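Local coordinates for protein neurotrypsin (Mus musculus, PDB 6H8M) that acts as a secreted serine protease with a role in neuronal plasticity, represented here by its third scavenger receptor cysteine-rich domain, at residues A41-C44 and R45-Y49; T57-Y60 and F61-K65. All coordinates share one frame; numbering follows the deposited sequence.

Contact 1: A41-C44 and R45-Y49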
# COMPACT_ATOMS: atom_id res chain seq x y z
N ALA A 41 0.67 3.65 -7.77
CA ALA A 41 1.77 4.19 -8.60
C ALA A 41 2.98 4.49 -7.71
O ALA A 41 4.14 4.16 -8.08
CB ALA A 41 1.33 5.42 -9.42
N VAL A 42 2.74 5.04 -6.51
CA VAL A 42 3.78 5.45 -5.67
C VAL A 42 4.50 4.22 -5.07
O VAL A 42 5.71 4.13 -5.06
CB VAL A 42 3.30 6.39 -4.55
CG1 VAL A 42 4.39 6.63 -3.50
CG2 VAL A 42 2.81 7.71 -5.12
N ILE A 43 3.73 3.25 -4.60
CA ILE A 43 4.35 2.02 -4.10
C ILE A 43 5.20 1.35 -5.17
O ILE A 43 6.37 0.94 -4.91
CB ILE A 43 3.24 1.07 -3.60
CG1 ILE A 43 2.50 1.65 -2.40
CG2 ILE A 43 3.84 -0.31 -3.30
CD1 ILE A 43 3.35 1.90 -1.20
N CYS A 44 4.62 1.18 -6.36
CA CYS A 44 5.28 0.52 -7.44
C CYS A 44 6.55 1.28 -7.90
O CYS A 44 7.62 0.65 -8.15
CB CYS A 44 4.30 0.30 -8.58
SG CYS A 44 3.01 -0.91 -8.11
N ARG A 45 6.48 2.61 -7.91
CA ARG A 45 7.63 3.48 -8.22
C ARG A 45 8.75 3.26 -7.21
O ARG A 45 9.88 3.07 -7.58
CB ARG A 45 7.19 4.95 -8.34
CG ARG A 45 8.29 5.92 -8.79
CD ARG A 45 7.76 7.33 -9.07
NE ARG A 45 6.70 7.41 -10.06
CZ ARG A 45 5.42 7.68 -9.81
NH1 ARG A 45 5.00 8.02 -8.59
NH2 ARG A 45 4.55 7.59 -10.80
N GLN A 46 8.45 3.25 -5.92
CA GLN A 46 9.43 3.05 -4.91
C GLN A 46 10.11 1.67 -5.07
O GLN A 46 11.32 1.57 -4.80
CB GLN A 46 8.88 3.25 -3.51
CG GLN A 46 9.98 3.24 -2.45
CD GLN A 46 9.54 3.23 -1.02
OE1 GLN A 46 8.56 3.85 -0.63
NE2 GLN A 46 10.36 2.66 -0.17
N LEU A 47 9.34 0.66 -5.46
CA LEU A 47 9.85 -0.68 -5.67
C LEU A 47 10.66 -0.83 -6.96
O LEU A 47 11.26 -1.87 -7.18
CB LEU A 47 8.66 -1.63 -5.69
CG LEU A 47 8.00 -1.92 -4.34
CD1 LEU A 47 6.72 -2.73 -4.55
CD2 LEU A 47 8.95 -2.65 -3.42
N GLY A 48 10.68 0.21 -7.79
CA GLY A 48 11.52 0.23 -8.97
C GLY A 48 10.81 -0.16 -10.24
O GLY A 48 11.46 -0.25 -11.26
N TYR A 49 9.46 -0.24 -10.24
CA TYR A 49 8.68 -0.52 -11.41
C TYR A 49 8.28 0.82 -12.05
O TYR A 49 8.12 1.81 -11.37
CB TYR A 49 7.47 -1.39 -11.08
CG TYR A 49 7.86 -2.70 -10.48
CD1 TYR A 49 8.65 -3.58 -11.20
CD2 TYR A 49 7.66 -2.97 -9.14
CE1 TYR A 49 9.14 -4.74 -10.64
CE2 TYR A 49 8.10 -4.15 -8.57
CZ TYR A 49 8.87 -5.02 -9.31
OH TYR A 49 9.28 -6.19 -8.76
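R45 reaches back over A41 and V42 in the last turns of helix 37-46, which closes in a Schellman motif at G48. This is the helix of the scavenger receptor cysteine-rich domain. With CG trans to the backbone N (chi1 -175°) and a bend at chi3, the R45 chain runs back along the helix. Its guanidinium lies with one face over A41 O, which sits off centre, toward the rim of the group. NH2 of R45 comes 4.1 Å from CB of A41, and NH1 of R45 is equally far from CG2 of V42. NH1 also donates to the carbonyls of G77 and E79, so the arginine ties the helix to that loop. Two residues further along, I43 and L47 lie side by side and point the same way. CG2 of I43 meets CD1 of L47 at 4.0 Å. I43 also packs on W35, and L47 on strand 6-10. The Q46 chain is extended; its NE2 donates to F4 O and its OE1 accepts from L82 N. Backbone bonds join R45 to A41, Q46 to V42 and L47 to I43. At the C-terminal end, G48 takes a positive phi of 98° and turns the chain, and G48 N donates to R45 O. C44 itself is fixed by a disulfide to C105, and Y49 also packs on C105. CB of C44 and CB of Y49 are 4.4 Å apart. The second bond of the motif runs to the carbonyl of C44, which accepts the Y49 amide, with 2.9 Å between C44 O and Y49 N.

Contact 2: T57-Y60 and F61-K65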
# COMPACT_ATOMS: atom_id res chain seq x y z
N THR A 57 -7.97 -3.62 -3.23
CA THR A 57 -8.45 -3.18 -1.89
C THR A 57 -9.05 -4.38 -1.19
O THR A 57 -9.23 -5.47 -1.76
CB THR A 57 -9.38 -1.98 -2.05
OG1 THR A 57 -10.37 -2.37 -2.99
CG2 THR A 57 -8.62 -0.76 -2.49
N MET A 58 -9.51 -4.16 0.04
CA MET A 58 -10.26 -5.11 0.82
C MET A 58 -9.55 -6.47 0.88
O MET A 58 -10.19 -7.53 0.73
CB MET A 58 -11.68 -5.29 0.26
CG MET A 58 -12.51 -4.08 0.39
SD MET A 58 -12.74 -3.62 2.22
CE MET A 58 -14.05 -4.72 2.73
N ALA A 59 -8.26 -6.45 1.29
CA ALA A 59 -7.48 -7.65 1.54
C ALA A 59 -7.61 -8.62 0.37
O ALA A 59 -7.79 -9.87 0.52
CB ALA A 59 -7.92 -8.33 2.83
N TYR A 60 -7.36 -8.11 -0.83
CA TYR A 60 -7.54 -8.86 -2.08
C TYR A 60 -6.65 -10.08 -2.12
O TYR A 60 -7.16 -11.09 -2.55
CB TYR A 60 -7.19 -7.93 -3.27
CG TYR A 60 -7.34 -8.58 -4.61
CD1 TYR A 60 -8.58 -8.53 -5.25
CD2 TYR A 60 -6.28 -9.14 -5.25
CE1 TYR A 60 -8.72 -9.15 -6.49
CE2 TYR A 60 -6.41 -9.73 -6.52
CZ TYR A 60 -7.66 -9.78 -7.10
OH TYR A 60 -7.85 -10.31 -8.32
N PHE A 61 -5.39 -9.92 -1.70
CA PHE A 61 -4.45 -10.97 -1.63
C PHE A 61 -4.48 -11.73 -0.29
O PHE A 61 -3.61 -12.59 -0.10
CB PHE A 61 -3.05 -10.42 -1.88
CG PHE A 61 -2.87 -9.78 -3.25
CD1 PHE A 61 -2.80 -10.52 -4.41
CD2 PHE A 61 -2.88 -8.40 -3.38
CE1 PHE A 61 -2.66 -9.90 -5.65
CE2 PHE A 61 -2.74 -7.82 -4.62
CZ PHE A 61 -2.67 -8.54 -5.75
N GLY A 62 -5.39 -11.40 0.61
CA GLY A 62 -5.30 -11.98 1.92
C GLY A 62 -5.06 -10.90 2.94
O GLY A 62 -4.55 -9.79 2.65
N GLU A 63 -5.45 -11.23 4.17
CA GLU A 63 -5.31 -10.30 5.28
C GLU A 63 -3.91 -10.38 5.79
O GLU A 63 -3.35 -11.47 5.97
CB GLU A 63 -6.32 -10.60 6.40
CG GLU A 63 -7.78 -10.42 5.93
CD GLU A 63 -8.82 -10.51 7.04
OE1 GLU A 63 -8.40 -10.46 8.19
OE2 GLU A 63 -10.05 -10.46 6.74
N GLY A 64 -3.40 -9.25 6.26
CA GLY A 64 -2.10 -9.26 6.99
C GLY A 64 -2.36 -9.47 8.48
O GLY A 64 -3.49 -9.78 8.86
N LYS A 65 -1.29 -9.48 9.25
CA LYS A 65 -1.45 -9.59 10.72
C LYS A 65 -0.59 -8.51 11.37
O LYS A 65 0.20 -7.86 10.68
CB LYS A 65 -1.15 -11.01 11.18
CG LYS A 65 0.19 -11.58 10.79
CD LYS A 65 0.15 -13.11 10.72
CE LYS A 65 1.34 -13.71 9.99
NZ LYS A 65 2.61 -13.01 10.33
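A59 and Y60 meet F61, G62 and E63 in a type I beta turn from A59 to G62. The turn lies on the surface, in the loop between strands 53-56 and 68-74 of the scavenger receptor cysteine-rich domain. T57 and M58 lead into it. The T57 side chain packs on D32, and the M58 amide donates to a carboxylate oxygen of D32, so D32 contacts both residues. M58 and A59 both have positive phi, which bends the backbone as it enters the turn. A59 then supplies the carbonyl that closes it: G62 N donates to A59 O at 2.8 Å. The N-H points well at the oxygen (158°), but the donor stands above the carbonyl plane. CB of A59 also touches the chain beyond the turn, 3.7 Å from CG of E63. E63 stretches onward from there and packs on H97 and S98. A59 is further held by backbone hydrogen bonding to D100, whose carboxylate takes the G64 amide.

Y60 comes next and carries the aromatic part of the contact. Its CG is trans to the backbone N (chi1 -179°), whereas CG of F61 lies beside its own N (chi1 -61°). With these torsions the two neighbouring rings meet at an angle. They form a T-shaped stack, with the ring centroids 4.9 Å apart and the planes nearly perpendicular. Y60 offers its edge and F61 its face. R56 makes a cation-pi contact with the Y60 ring, while F61 also packs on E16. CD2 of Y60 sits over the centre of the F61 ring, 3.7 Å from F61 CZ.

In the fold
Both contacts belong to the single scavenger receptor cysteine-rich domain of this chain. They come in series: contact 1 at the end of helix 37-46, then contact 2 in the loop after strand 53-56. Their centres are 19 Å apart, on opposite sides of the chain's centre. Their nearest atoms are about 10 Å apart, so they do not touch. Strand 53-56 lies between them along the chain and pairs antiparallel with strand 102-105. That second strand packs against C44 and Y49 of contact 1. D100, just before it, binds A59 and G64 of contact 2. Strand 102-105 and the loop just before it thus touch both the partly buried helix end and the surface turn.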